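Local atomic coordinates of beta-N-acetylglucosaminidase-like protein Glycoside hydrolase family 20 (Flavobacterium johnsoniae, PDB entry 6YHH), a protein that probably hydrolyses terminal beta-linked N-acetylglucosamine residues from chitin-derived oligosaccharides, as a chitobiase of glycoside hydrolase family 20. Residues 530-535 / 658-663; 94-99 / 136-141; 86-91 / 224-229. All blocks are in the same frame, centred on the assembly; numbering follows the deposited sequence.

Interaction 1 (530-535 / 658-663); sequences NVCEPL and ADVELS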
ATOM      1  N   ASN A 530     -17.293  -2.665 -15.152  1.00  9.52           N
ATOM      2  CA  ASN A 530     -17.965  -3.933 -14.973  1.00  9.35           C
ATOM      3  C   ASN A 530     -18.537  -4.606 -16.206  1.00  9.54           C
ATOM      4  O   ASN A 530     -19.073  -5.739 -16.104  1.00  8.83           O
ATOM      5  CB  ASN A 530     -19.009  -3.813 -13.836  1.00 11.14           C
ATOM      6  CG  ASN A 530     -18.386  -3.532 -12.497  1.00 13.18           C
ATOM      7  OD1 ASN A 530     -17.243  -3.898 -12.224  1.00 14.11           O
ATOM      8  ND2 ASN A 530     -19.166  -2.941 -11.635  1.00 16.45           N
ATOM      9  N   VAL A 531     -18.344  -3.997 -17.396  1.00  8.13           N
ATOM     10  CA  VAL A 531     -18.564  -4.611 -18.676  1.00  8.79           C
ATOM     11  C   VAL A 531     -17.370  -4.608 -19.583  1.00  8.55           C
ATOM     12  O   VAL A 531     -17.487  -5.046 -20.699  1.00  9.45           O
ATOM     13  CB  VAL A 531     -19.787  -4.053 -19.409  1.00  8.70           C
ATOM     14  CG1 VAL A 531     -21.027  -4.456 -18.640  1.00 10.33           C
ATOM     15  CG2 VAL A 531     -19.721  -2.531 -19.690  1.00  8.86           C
ATOM     16  N   CYS A 532     -16.212  -4.174 -19.084  1.00  8.22           N
ATOM     17  CA  CYS A 532     -15.023  -4.021 -19.943  1.00  8.23           C
ATOM     18  C   CYS A 532     -13.817  -4.844 -19.373  1.00  7.83           C
ATOM     19  O   CYS A 532     -13.722  -5.043 -18.173  1.00  8.91           O
ATOM     20  CB  CYS A 532     -14.584  -2.589 -20.044  1.00  8.66           C
ATOM     21  SG  CYS A 532     -15.703  -1.479 -20.908  1.00  9.26           S
ATOM     22  N   GLU A 533     -13.048  -5.380 -20.290  1.00  7.69           N
ATOM     23  CA  GLU A 533     -11.888  -6.224 -19.973  1.00  7.56           C
ATOM     24  C   GLU A 533     -10.695  -5.780 -20.756  1.00  7.47           C
ATOM     25  O   GLU A 533     -10.785  -5.431 -21.887  1.00  7.54           O
ATOM     26  CB  GLU A 533     -12.222  -7.690 -20.168  1.00  7.85           C
ATOM     27  CG  GLU A 533     -13.453  -8.106 -19.343  1.00  8.32           C
ATOM     28  CD  GLU A 533     -13.853  -9.568 -19.529  1.00  9.02           C
ATOM     29  OE1 GLU A 533     -13.194 -10.359 -20.222  1.00  7.99           O
ATOM     30  OE2 GLU A 533     -14.944  -9.943 -19.027  1.00  8.44           O
ATOM     31  N   PRO A 534      -9.535  -5.786 -20.131  1.00  7.17           N
ATOM     32  CA  PRO A 534      -8.381  -5.373 -20.912  1.00  7.68           C
ATOM     33  C   PRO A 534      -8.054  -6.336 -22.060  1.00  8.22           C
ATOM     34  O   PRO A 534      -8.265  -7.552 -21.976  1.00  9.44           O
ATOM     35  CB  PRO A 534      -7.235  -5.348 -19.902  1.00  8.91           C
ATOM     36  CG  PRO A 534      -7.776  -5.858 -18.634  1.00  9.22           C
ATOM     37  CD  PRO A 534      -9.236  -6.198 -18.763  1.00  7.40           C
ATOM     38  N   LEU A 535      -7.551  -5.807 -23.165  1.00  7.80           N
ATOM     39  CA  LEU A 535      -7.277  -6.669 -24.313  1.00  8.66           C
ATOM     40  C   LEU A 535      -6.348  -7.818 -23.926  1.00  8.14           C
ATOM     41  O   LEU A 535      -5.403  -7.668 -23.152  1.00  9.40           O
ATOM     42  CB  LEU A 535      -6.714  -5.848 -25.469  1.00  9.24           C
ATOM     43  CG  LEU A 535      -7.477  -4.694 -26.050  1.00  9.10           C
ATOM     44  CD1 LEU A 535      -6.860  -4.135 -27.311  1.00  9.97           C
ATOM     45  CD2 LEU A 535      -8.852  -5.198 -26.403  1.00 10.19           C
ATOM     46  N   ALA A 658      -9.229   2.468 -25.808  1.00  9.59           N
ATOM     47  CA  ALA A 658      -8.738   2.388 -24.405  1.00  8.62           C
ATOM     48  C   ALA A 658      -8.069   1.067 -24.068  1.00  8.22           C
ATOM     49  O   ALA A 658      -7.850   0.788 -22.892  1.00  7.91           O
ATOM     50  CB  ALA A 658      -9.785   2.778 -23.412  1.00  8.69           C
ATOM     51  N   ASP A 659      -7.723   0.233 -25.072  1.00  7.84           N
ATOM     52  CA  ASP A 659      -7.149  -1.077 -24.824  1.00  8.03           C
ATOM     53  C   ASP A 659      -8.018  -1.926 -23.927  1.00  7.74           C
ATOM     54  O   ASP A 659      -7.546  -2.733 -23.176  1.00  7.11           O
ATOM     55  CB  ASP A 659      -5.685  -0.933 -24.295  1.00  8.71           C
ATOM     56  CG  ASP A 659      -4.680  -0.611 -25.411  1.00  9.59           C
ATOM     57  OD1 ASP A 659      -5.008  -0.846 -26.627  1.00 11.60           O
ATOM     58  OD2 ASP A 659      -3.574  -0.049 -25.140  1.00  9.54           O
ATOM     59  N   VAL A 660      -9.331  -1.799 -24.113  1.00  7.39           N
ATOM     60  CA  VAL A 660     -10.249  -2.724 -23.497  1.00  7.73           C
ATOM     61  C   VAL A 660     -11.261  -3.191 -24.560  1.00  8.14           C
ATOM     62  O   VAL A 660     -11.320  -2.618 -25.659  1.00  9.28           O
ATOM     63  CB  VAL A 660     -11.056  -2.106 -22.337  1.00  7.64           C
ATOM     64  CG1 VAL A 660     -10.143  -1.635 -21.231  1.00  8.21           C
ATOM     65  CG2 VAL A 660     -11.916  -0.933 -22.795  1.00  8.07           C
ATOM     66  N   GLU A 661     -12.061  -4.170 -24.155  1.00  8.87           N
ATOM     67  CA  GLU A 661     -13.146  -4.695 -24.923  1.00  8.63           C
ATOM     68  C   GLU A 661     -14.386  -4.815 -24.074  1.00  8.80           C
ATOM     69  O   GLU A 661     -14.356  -4.980 -22.867  1.00  8.73           O
ATOM     70  CB  GLU A 661     -12.759  -6.045 -25.490  1.00  8.73           C
ATOM     71  CG  GLU A 661     -12.554  -7.166 -24.487  1.00  9.60           C
ATOM     72  CD  GLU A 661     -11.890  -8.399 -25.028  1.00  9.99           C
ATOM     73  OE1 GLU A 661     -11.254  -8.308 -26.092  1.00 10.35           O
ATOM     74  OE2 GLU A 661     -11.946  -9.474 -24.364  1.00 10.50           O
ATOM     75  N   LEU A 662     -15.529  -4.708 -24.750  1.00  8.97           N
ATOM     76  CA  LEU A 662     -16.819  -4.983 -24.126  1.00  8.89           C
ATOM     77  C   LEU A 662     -17.128  -6.479 -24.081  1.00  9.37           C
ATOM     78  O   LEU A 662     -17.227  -7.126 -25.117  1.00 11.20           O
ATOM     79  CB  LEU A 662     -17.978  -4.270 -24.889  1.00  9.25           C
ATOM     80  CG  LEU A 662     -18.096  -2.761 -24.744  1.00 10.36           C
ATOM     81  CD1 LEU A 662     -19.025  -2.190 -25.839  1.00 11.30           C
ATOM     82  CD2 LEU A 662     -18.538  -2.379 -23.351  1.00 11.00           C
ATOM     83  N   SER A 663     -17.188  -7.048 -22.891  1.00  8.41           N
ATOM     84  CA  SER A 663     -17.305  -8.491 -22.772  1.00  9.58           C
ATOM     85  C   SER A 663     -18.747  -8.947 -22.657  1.00  9.63           C
ATOM     86  O   SER A 663     -19.028 -10.063 -22.316  1.00 11.43           O
ATOM     87  CB  SER A 663     -16.438  -8.990 -21.610  1.00  9.05           C
ATOM     88  OG  SER A 663     -16.801  -8.362 -20.387  1.00  8.52           O
TER

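Interaction 2 (94-99 / 136-141); sequences YSLDVK and SQISDF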
ATOM      1  N   TYR A  94      -3.090 -31.811   7.398  1.00  9.93           N
ATOM      2  CA  TYR A  94      -3.602 -31.392   8.695  1.00 10.60           C
ATOM      3  C   TYR A  94      -5.007 -31.891   8.799  1.00 11.12           C
ATOM      4  O   TYR A  94      -5.638 -32.223   7.759  1.00 11.01           O
ATOM      5  CB  TYR A  94      -3.573 -29.841   8.907  1.00 10.31           C
ATOM      6  CG  TYR A  94      -4.529 -29.111   7.967  1.00 10.27           C
ATOM      7  CD1 TYR A  94      -4.145 -28.798   6.641  1.00 10.97           C
ATOM      8  CD2 TYR A  94      -5.831 -28.841   8.336  1.00  9.94           C
ATOM      9  CE1 TYR A  94      -5.045 -28.225   5.764  1.00 11.17           C
ATOM     10  CE2 TYR A  94      -6.727 -28.279   7.466  1.00 10.32           C
ATOM     11  CZ  TYR A  94      -6.376 -27.991   6.181  1.00 10.15           C
ATOM     12  OH  TYR A  94      -7.372 -27.508   5.337  1.00  9.97           O
ATOM     13  N   SER A  95      -5.503 -31.926  10.057  1.00 11.50           N
ATOM     14  CA  SER A  95      -6.935 -32.072  10.318  1.00 12.93           C
ATOM     15  C   SER A  95      -7.395 -30.917  11.199  1.00 12.05           C
ATOM     16  O   SER A  95      -6.615 -30.347  11.969  1.00 14.18           O
ATOM     17  CB  SER A  95      -7.303 -33.398  11.005  1.00 18.44           C
ATOM     18  OG  SER A  95      -6.664 -33.417  12.231  1.00 19.93           O
ATOM     19  N   LEU A  96      -8.604 -30.519  10.949  1.00 10.93           N
ATOM     20  CA  LEU A  96      -9.270 -29.442  11.633  1.00 11.83           C
ATOM     21  C   LEU A  96     -10.621 -29.943  12.087  1.00 12.91           C
ATOM     22  O   LEU A  96     -11.440 -30.355  11.308  1.00 12.07           O
ATOM     23  CB  LEU A  96      -9.452 -28.211  10.654  1.00 11.83           C
ATOM     24  CG  LEU A  96     -10.388 -27.101  11.121  1.00 13.80           C
ATOM     25  CD1 LEU A  96      -9.823 -26.533  12.434  1.00 13.70           C
ATOM     26  CD2 LEU A  96     -10.496 -25.989  10.065  1.00 13.88           C
ATOM     27  N   ASP A  97     -10.791 -29.937  13.407  1.00 13.17           N
ATOM     28  CA  ASP A  97     -12.008 -30.417  14.023  1.00 14.08           C
ATOM     29  C   ASP A  97     -12.617 -29.300  14.871  1.00 13.86           C
ATOM     30  O   ASP A  97     -11.949 -28.830  15.814  1.00 14.69           O
ATOM     31  CB  ASP A  97     -11.619 -31.564  14.948  1.00 17.81           C
ATOM     32  CG  ASP A  97     -12.820 -32.082  15.709  1.00 22.96           C
ATOM     33  OD1 ASP A  97     -13.810 -32.380  15.068  1.00 29.54           O
ATOM     34  OD2 ASP A  97     -12.793 -32.108  16.943  1.00 36.52           O
ATOM     35  N   VAL A  98     -13.809 -28.917  14.513  1.00 11.69           N
ATOM     36  CA  VAL A  98     -14.602 -27.916  15.179  1.00 12.70           C
ATOM     37  C   VAL A  98     -15.729 -28.679  15.923  1.00 13.60           C
ATOM     38  O   VAL A  98     -16.621 -29.332  15.307  1.00 14.66           O
ATOM     39  CB  VAL A  98     -15.245 -26.887  14.248  1.00 12.83           C
ATOM     40  CG1 VAL A  98     -16.005 -25.888  15.067  1.00 12.08           C
ATOM     41  CG2 VAL A  98     -14.159 -26.190  13.402  1.00 12.79           C
ATOM     42  N   LYS A  99     -15.661 -28.565  17.252  1.00 14.33           N
ATOM     43  CA  LYS A  99     -16.766 -29.003  18.096  1.00 16.27           C
ATOM     44  C   LYS A  99     -17.384 -27.818  18.777  1.00 17.76           C
ATOM     45  O   LYS A  99     -16.815 -26.708  18.715  1.00 15.29           O
ATOM     46  CB  LYS A  99     -16.301 -30.022  19.156  1.00 18.44           C
ATOM     47  CG  LYS A  99     -15.755 -31.318  18.526  1.00 21.56           C
ATOM     48  CD  LYS A  99     -16.343 -32.590  19.116  1.00 27.92           C
ATOM     49  N   SER A 136     -17.763 -29.386  12.477  1.00 13.69           N
ATOM     50  CA  SER A 136     -17.312 -29.975  11.210  1.00 13.30           C
ATOM     51  C   SER A 136     -15.980 -30.685  11.407  1.00 13.82           C
ATOM     52  O   SER A 136     -15.228 -30.402  12.378  1.00 14.24           O
ATOM     53  CB  SER A 136     -17.175 -28.834  10.169  1.00 13.88           C
ATOM     54  OG  SER A 136     -16.285 -27.836  10.669  1.00 12.82           O
ATOM     55  N   GLN A 137     -15.605 -31.512  10.416  1.00 12.96           N
ATOM     56  CA  GLN A 137     -14.343 -32.190  10.419  1.00 15.51           C
ATOM     57  C   GLN A 137     -13.769 -32.135   9.027  1.00 13.29           C
ATOM     58  O   GLN A 137     -14.468 -32.457   8.065  1.00 13.71           O
ATOM     59  CB  GLN A 137     -14.455 -33.696  10.823  1.00 18.55           C
ATOM     60  CG  GLN A 137     -15.102 -33.892  12.182  1.00 24.14           C
ATOM     61  CD  GLN A 137     -16.623 -34.033  12.026  1.00 29.47           C
ATOM     62  OE1 GLN A 137     -17.069 -34.770  11.155  1.00 44.48           O
ATOM     63  NE2 GLN A 137     -17.416 -33.282  12.812  1.00 34.36           N
ATOM     64  N   ILE A 138     -12.508 -31.712   8.978  1.00 12.13           N
ATOM     65  CA  ILE A 138     -11.811 -31.543   7.727  1.00 12.87           C
ATOM     66  C   ILE A 138     -10.517 -32.243   7.834  1.00 12.80           C
ATOM     67  O   ILE A 138      -9.813 -32.080   8.853  1.00 13.85           O
ATOM     68  CB  ILE A 138     -11.615 -30.014   7.419  1.00 13.72           C
ATOM     69  CG1 ILE A 138     -12.906 -29.372   7.024  1.00 14.56           C
ATOM     70  CG2 ILE A 138     -10.523 -29.779   6.368  1.00 13.66           C
ATOM     71  CD1 ILE A 138     -12.894 -27.839   6.936  1.00 14.50           C
ATOM     72  N   SER A 139     -10.105 -32.993   6.808  1.00 12.28           N
ATOM     73  CA  SER A 139      -8.790 -33.518   6.745  1.00 13.49           C
ATOM     74  C   SER A 139      -8.295 -33.257   5.335  1.00 12.97           C
ATOM     75  O   SER A 139      -9.046 -33.423   4.353  1.00 12.99           O
ATOM     76  CB  SER A 139      -8.650 -35.025   7.173  1.00 16.55           C
ATOM     77  OG  SER A 139      -9.301 -35.801   6.300  1.00 16.39           O
ATOM     78  N   ASP A 140      -7.042 -32.806   5.263  1.00 11.57           N
ATOM     79  CA  ASP A 140      -6.605 -32.155   4.009  1.00 11.56           C
ATOM     80  C   ASP A 140      -5.142 -32.346   3.755  1.00 11.74           C
ATOM     81  O   ASP A 140      -4.377 -32.672   4.650  1.00 11.92           O
ATOM     82  CB  ASP A 140      -6.927 -30.610   4.172  1.00 10.10           C
ATOM     83  CG  ASP A 140      -7.085 -29.854   2.876  1.00 10.80           C
ATOM     84  OD1 ASP A 140      -7.195 -30.455   1.784  1.00 10.40           O
ATOM     85  OD2 ASP A 140      -7.145 -28.596   2.973  1.00 10.53           O
ATOM     86  N   PHE A 141      -4.759 -32.156   2.499  1.00 11.36           N
ATOM     87  CA  PHE A 141      -3.402 -32.257   2.071  1.00 10.66           C
ATOM     88  C   PHE A 141      -3.402 -31.791   0.606  1.00 10.25           C
ATOM     89  O   PHE A 141      -4.431 -31.824  -0.060  1.00 10.29           O
ATOM     90  CB  PHE A 141      -2.907 -33.755   2.136  1.00 12.23           C
ATOM     91  CG  PHE A 141      -3.847 -34.742   1.393  1.00 11.68           C
ATOM     92  CD1 PHE A 141      -4.908 -35.314   2.023  1.00 12.48           C
ATOM     93  CD2 PHE A 141      -3.701 -34.971   0.022  1.00 12.90           C
ATOM     94  CE1 PHE A 141      -5.796 -36.154   1.350  1.00 12.36           C
ATOM     95  CE2 PHE A 141      -4.529 -35.853  -0.662  1.00 13.42           C
ATOM     96  CZ  PHE A 141      -5.591 -36.438   0.029  1.00 13.78           C
TER
HETATM   97  O   HOH W   1     -13.565 -28.365  10.353  1.00 19.27           O

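Interaction 3 (86-91 / 224-229); sequences IGLYED and GILIVP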
ATOM      1  N   ILE A  86      11.393 -26.155   4.926  1.00 14.30           N
ATOM      2  CA  ILE A  86      10.956 -25.414   3.694  1.00 14.42           C
ATOM      3  C   ILE A  86      11.530 -26.275   2.554  1.00 17.89           C
ATOM      4  O   ILE A  86      12.719 -26.531   2.547  1.00 18.80           O
ATOM      5  CB  ILE A  86      11.515 -23.964   3.695  1.00 13.48           C
ATOM      6  CG1 ILE A  86      10.971 -23.123   4.876  1.00 13.07           C
ATOM      7  CG2 ILE A  86      11.229 -23.282   2.363  1.00 13.86           C
ATOM      8  CD1 ILE A  86       9.458 -23.012   4.964  1.00 13.76           C
ATOM      9  N   GLY A  87      10.733 -26.600   1.552  1.00 16.96           N
ATOM     10  CA  GLY A  87      11.255 -27.382   0.473  1.00 21.42           C
ATOM     11  C   GLY A  87      10.067 -28.105  -0.104  1.00 19.48           C
ATOM     12  O   GLY A  87       8.885 -27.886   0.296  1.00 21.28           O
ATOM     13  N   LEU A  88      10.395 -29.027  -1.003  1.00 15.91           N
ATOM     14  CA  LEU A  88       9.407 -29.854  -1.638  1.00 14.16           C
ATOM     15  C   LEU A  88       9.295 -31.235  -0.880  1.00 14.20           C
ATOM     16  O   LEU A  88      10.182 -31.582  -0.054  1.00 15.12           O
ATOM     17  CB  LEU A  88       9.913 -30.178  -3.024  1.00 15.86           C
ATOM     18  CG  LEU A  88      10.216 -29.004  -3.926  1.00 14.73           C
ATOM     19  CD1 LEU A  88      10.570 -29.584  -5.301  1.00 16.09           C
ATOM     20  CD2 LEU A  88       9.013 -28.086  -3.966  1.00 14.86           C
ATOM     21  N   TYR A  89       8.207 -31.909  -1.160  1.00 14.10           N
ATOM     22  CA  TYR A  89       7.827 -33.218  -0.635  1.00 15.68           C
ATOM     23  C   TYR A  89       7.586 -33.232   0.848  1.00 16.21           C
ATOM     24  O   TYR A  89       7.642 -34.290   1.448  1.00 18.69           O
ATOM     25  CB  TYR A  89       8.921 -34.246  -0.939  1.00 16.59           C
ATOM     26  CG  TYR A  89       9.424 -34.250  -2.346  1.00 17.53           C
ATOM     27  CD1 TYR A  89       8.606 -34.783  -3.369  1.00 19.84           C
ATOM     28  CD2 TYR A  89      10.727 -33.904  -2.636  1.00 21.13           C
ATOM     29  CE1 TYR A  89       9.024 -34.792  -4.674  1.00 19.93           C
ATOM     30  CE2 TYR A  89      11.195 -33.941  -4.020  1.00 19.15           C
ATOM     31  CZ  TYR A  89      10.320 -34.369  -4.995  1.00 22.20           C
ATOM     32  OH  TYR A  89      10.771 -34.498  -6.340  1.00 22.60           O
ATOM     33  N   GLU A  90       7.335 -32.096   1.508  1.00 14.75           N
ATOM     34  CA  GLU A  90       6.990 -32.133   2.897  1.00 14.97           C
ATOM     35  C   GLU A  90       5.587 -32.640   3.084  1.00 13.24           C
ATOM     36  O   GLU A  90       4.714 -32.474   2.248  1.00 13.12           O
ATOM     37  CB  GLU A  90       7.065 -30.727   3.484  1.00 16.52           C
ATOM     38  CG  GLU A  90       8.429 -30.154   3.648  1.00 20.16           C
ATOM     39  CD  GLU A  90       9.132 -30.763   4.848  1.00 22.83           C
ATOM     40  OE1 GLU A  90       8.650 -30.634   6.052  1.00 22.22           O
ATOM     41  OE2 GLU A  90      10.139 -31.438   4.539  1.00 24.82           O
ATOM     42  N   ASP A  91       5.348 -33.232   4.244  1.00 12.73           N
ATOM     43  CA  ASP A  91       4.010 -33.588   4.648  1.00 11.82           C
ATOM     44  C   ASP A  91       3.310 -32.323   5.126  1.00 11.79           C
ATOM     45  O   ASP A  91       3.671 -31.744   6.188  1.00 13.64           O
ATOM     46  CB  ASP A  91       4.062 -34.621   5.833  1.00 12.71           C
ATOM     47  CG  ASP A  91       2.722 -35.050   6.268  1.00 13.65           C
ATOM     48  OD1 ASP A  91       1.723 -34.405   5.994  1.00 14.74           O
ATOM     49  OD2 ASP A  91       2.579 -36.061   7.012  1.00 15.15           O
ATOM     50  N   GLY A 224       5.892 -20.592   5.541  1.00 10.51           N
ATOM     51  CA  GLY A 224       5.931 -21.889   4.916  1.00  9.67           C
ATOM     52  C   GLY A 224       6.243 -21.980   3.433  1.00 10.09           C
ATOM     53  O   GLY A 224       5.945 -22.997   2.765  1.00 10.75           O
ATOM     54  N   ILE A 225       6.861 -20.914   2.940  1.00  9.46           N
ATOM     55  CA  ILE A 225       7.126 -20.710   1.496  1.00  9.72           C
ATOM     56  C   ILE A 225       8.624 -20.782   1.133  1.00  9.17           C
ATOM     57  O   ILE A 225       9.467 -20.141   1.747  1.00 10.80           O
ATOM     58  CB  ILE A 225       6.516 -19.355   1.082  1.00  9.99           C
ATOM     59  CG1 ILE A 225       4.972 -19.354   1.330  1.00  9.80           C
ATOM     60  CG2 ILE A 225       6.862 -19.015  -0.375  1.00 10.32           C
ATOM     61  CD1 ILE A 225       4.421 -17.947   1.361  1.00 11.33           C
ATOM     62  N   LEU A 226       8.901 -21.562   0.124  1.00  9.42           N
ATOM     63  CA  LEU A 226      10.220 -21.707  -0.541  1.00  9.60           C
ATOM     64  C   LEU A 226      10.421 -20.603  -1.570  1.00  9.35           C
ATOM     65  O   LEU A 226       9.507 -20.347  -2.352  1.00  8.99           O
ATOM     66  CB  LEU A 226      10.235 -23.019  -1.280  1.00 10.12           C
ATOM     67  CG  LEU A 226      11.419 -23.324  -2.190  1.00 10.18           C
ATOM     68  CD1 LEU A 226      12.690 -23.470  -1.367  1.00 11.67           C
ATOM     69  CD2 LEU A 226      11.213 -24.580  -3.000  1.00 10.81           C
ATOM     70  N   ILE A 227      11.581 -19.959  -1.571  1.00  7.97           N
ATOM     71  CA  ILE A 227      11.916 -19.068  -2.626  1.00  8.52           C
ATOM     72  C   ILE A 227      12.857 -19.681  -3.627  1.00  8.16           C
ATOM     73  O   ILE A 227      13.945 -20.245  -3.228  1.00  9.28           O
ATOM     74  CB  ILE A 227      12.430 -17.710  -2.111  1.00  8.89           C
ATOM     75  CG1 ILE A 227      11.394 -17.011  -1.177  1.00  9.20           C
ATOM     76  CG2 ILE A 227      12.922 -16.802  -3.273  1.00  8.21           C
ATOM     77  CD1 ILE A 227      11.749 -15.608  -0.746  1.00  9.64           C
ATOM     78  N   VAL A 228      12.498 -19.561  -4.901  1.00  9.23           N
ATOM     79  CA  VAL A 228      13.286 -20.058  -5.992  1.00  8.89           C
ATOM     80  C   VAL A 228      13.748 -18.813  -6.788  1.00  8.77           C
ATOM     81  O   VAL A 228      12.932 -18.163  -7.471  1.00  9.10           O
ATOM     82  CB  VAL A 228      12.510 -21.058  -6.898  1.00  9.67           C
ATOM     83  CG1 VAL A 228      13.364 -21.467  -8.048  1.00  9.67           C
ATOM     84  CG2 VAL A 228      12.036 -22.258  -6.077  1.00  9.03           C
ATOM     85  N   PRO A 229      15.028 -18.416  -6.638  1.00  8.57           N
ATOM     86  CA  PRO A 229      15.582 -17.310  -7.445  1.00  8.03           C
ATOM     87  C   PRO A 229      15.875 -17.673  -8.873  1.00  8.23           C
ATOM     88  O   PRO A 229      16.149 -18.833  -9.190  1.00  7.95           O
ATOM     89  CB  PRO A 229      16.900 -17.015  -6.699  1.00  9.24           C
ATOM     90  CG  PRO A 229      17.331 -18.418  -6.320  1.00  9.43           C
ATOM     91  CD  PRO A 229      16.080 -19.074  -5.842  1.00  9.55           C
TER
HETATM   92  O   HOH W   2       7.601 -25.066   1.769  1.00 16.88           O

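Interaction 1 (530-535 / 658-663)
The hydroxyl of Ser663 stands above the carboxylate plane of Glu533, 64° out of it, and Ser663 OG gives its proton to Glu533 OE2 at 2.8 Å. Ala564 N also bonds to OE2, and Ser663 OG has a further partner in Ser567. The carboxylate of Glu661, on the same face of the sheet, lies with OE2 4.4 Å from Glu533 OE1, and Lys536 forms a salt bridge with each of these two oxygens. Lys655 takes the other oxygen of Glu661, whose CB meets the CD2 methyl of Leu535.

Strands 532-534 and 660-662, far apart in sequence, make a two-stranded antiparallel sheet. Glu533 and Glu661 exchange two backbone bonds; Ser663 N to Val531 O and Leu535 N to Asp659 O extend the pairing at its ends. Pro534, with no N-H to give, suits its non-hydrogen-bonded pairing with Val660. The face bearing Cys532 and Leu662 is apolar: Leu662 CD2 sits 3.8 Å from Cys532 SG and also touches Val531 CG2, while Leu619 of helix 617-634 packs over Cys532, Val660 and Leu662.

One face is thus hydrophobic and turned to helices; on the other Lys536, bridging both carboxylates, probably offsets their mutual repulsion.

Interaction 2 (94-99 / 136-141)
Tyr94 and Asp140 lie side by side and point the same way, with ring and carboxylate planes 74° apart. The phenol oxygen, Tyr94 OH, ends 2.6 Å from Asp140 OD2 in a weak hydrogen bond; Tyr94 OH also bonds to Thr119 OG1. Asp140 CB approaches the ring obliquely, 3.3 Å from Tyr94 CZ. A chi1 of 66° places the tyrosine CG between the backbone N and the carbonyl carbon, and the ring leans across to the neighbouring strand. The other carboxylate oxygen, Asp140 OD1, accepts from Trp476 NE1 and Gln14 N.

Further along the same face, the CG2 methyl of Ile138 comes 4.0 Å from Tyr94 OH. Leu96 CB and Ile138 CB are 4.3 Å apart. Branched and aliphatic residues suit this side, where Leu123 of helix 110-123 packs on Leu96, Val98 and Ser136. A water donates to both Leu96 O and Ser136 OG, the latter at 2.8 Å. Ser136 OG also hydrogen-bonds Pro134 O, so the hydroxyl on this buried face has partners.

On the other face, Asp97 and Gln137 run alongside each other, carboxylate and amide planes 49° apart; Asp97 OD1 meets the aliphatic Gln137 CG at 3.5 Å. Polar residues fit here because this side is partly open to solvent.

Beneath the side chains, strands 94-99 and 131-140 pair antiparallel in the mixed sheet of the family 20 domain 2 region. Tyr94, Leu96 and Val98 each exchange two backbone bonds with Asp140, Ile138 and Ser136 respectively; Leu96 N to Ile138 O, at 2.9 Å, is nearly straight.

The buried carboxylate of Asp140 is met by several donors, which would probably favour its ionised form and fix its rotation, linking the end of this sheet to Trp476.

Interaction 3 (86-91 / 224-229)
The first side-chain torsion of Ile86, -63°, puts CG1 opposite the carbonyl carbon and leaves CG2 anti to the backbone N, so that its two branches reach different parts of 224-229. Ile86 CG2 presses on the backbone of Leu226, 3.5 Å from its CA, tighter than usual for two carbons, and lies 3.8 Å from Leu226 CB. The longer arm, bent by a chi2 of -57°, brings Ile86 CD1 to 3.7 Å from Gly224 CA. Leu226, with CG anti to its N at 172°, sends its CD2 methyl to 4.3 Å from Leu88 CD2.

Gly224 is the C-prime residue of the Schellman motif that ends helix 210-222, a place where phi is positive and glycine is at ease. The chain then enters strand 226-230, a parallel strand of the catalytic TIM-barrel domain, whose neighbour 177-184 bonds to the backbone of Leu226. The 86-91 loop belongs to the domain 2 region, so these aliphatic contacts join the two domains at the start of a barrel strand.

Gly87 has backbone angles at which a side chain would collide with the carbonyl before it, which is why glycine fits. A water lies 2.8 Å from Gly224 O and at most weakly accepts from Gly87 N. Tyr310 of strand 310-312 touches both Leu88 and Leu226.

How the interactions relate
Interaction 2 pairs two strands inside the domain 2 region, and interaction 3 joins that region to the catalytic barrel; their centres lie about 23 Å apart. Asp91 precedes strand 94-99 by a short link, and along the chain interaction 2 is nested within the loop that interaction 3 closes. Interaction 1 forms later in the sequence, among the helices of the C-terminal part, about 42 Å from interaction 2 and about 38 Å from interaction 3 between centres; it and interaction 3 lie on opposite sides of the chain's centre. None of the three includes Glu317, the predicted proton donor, and all lie away from it.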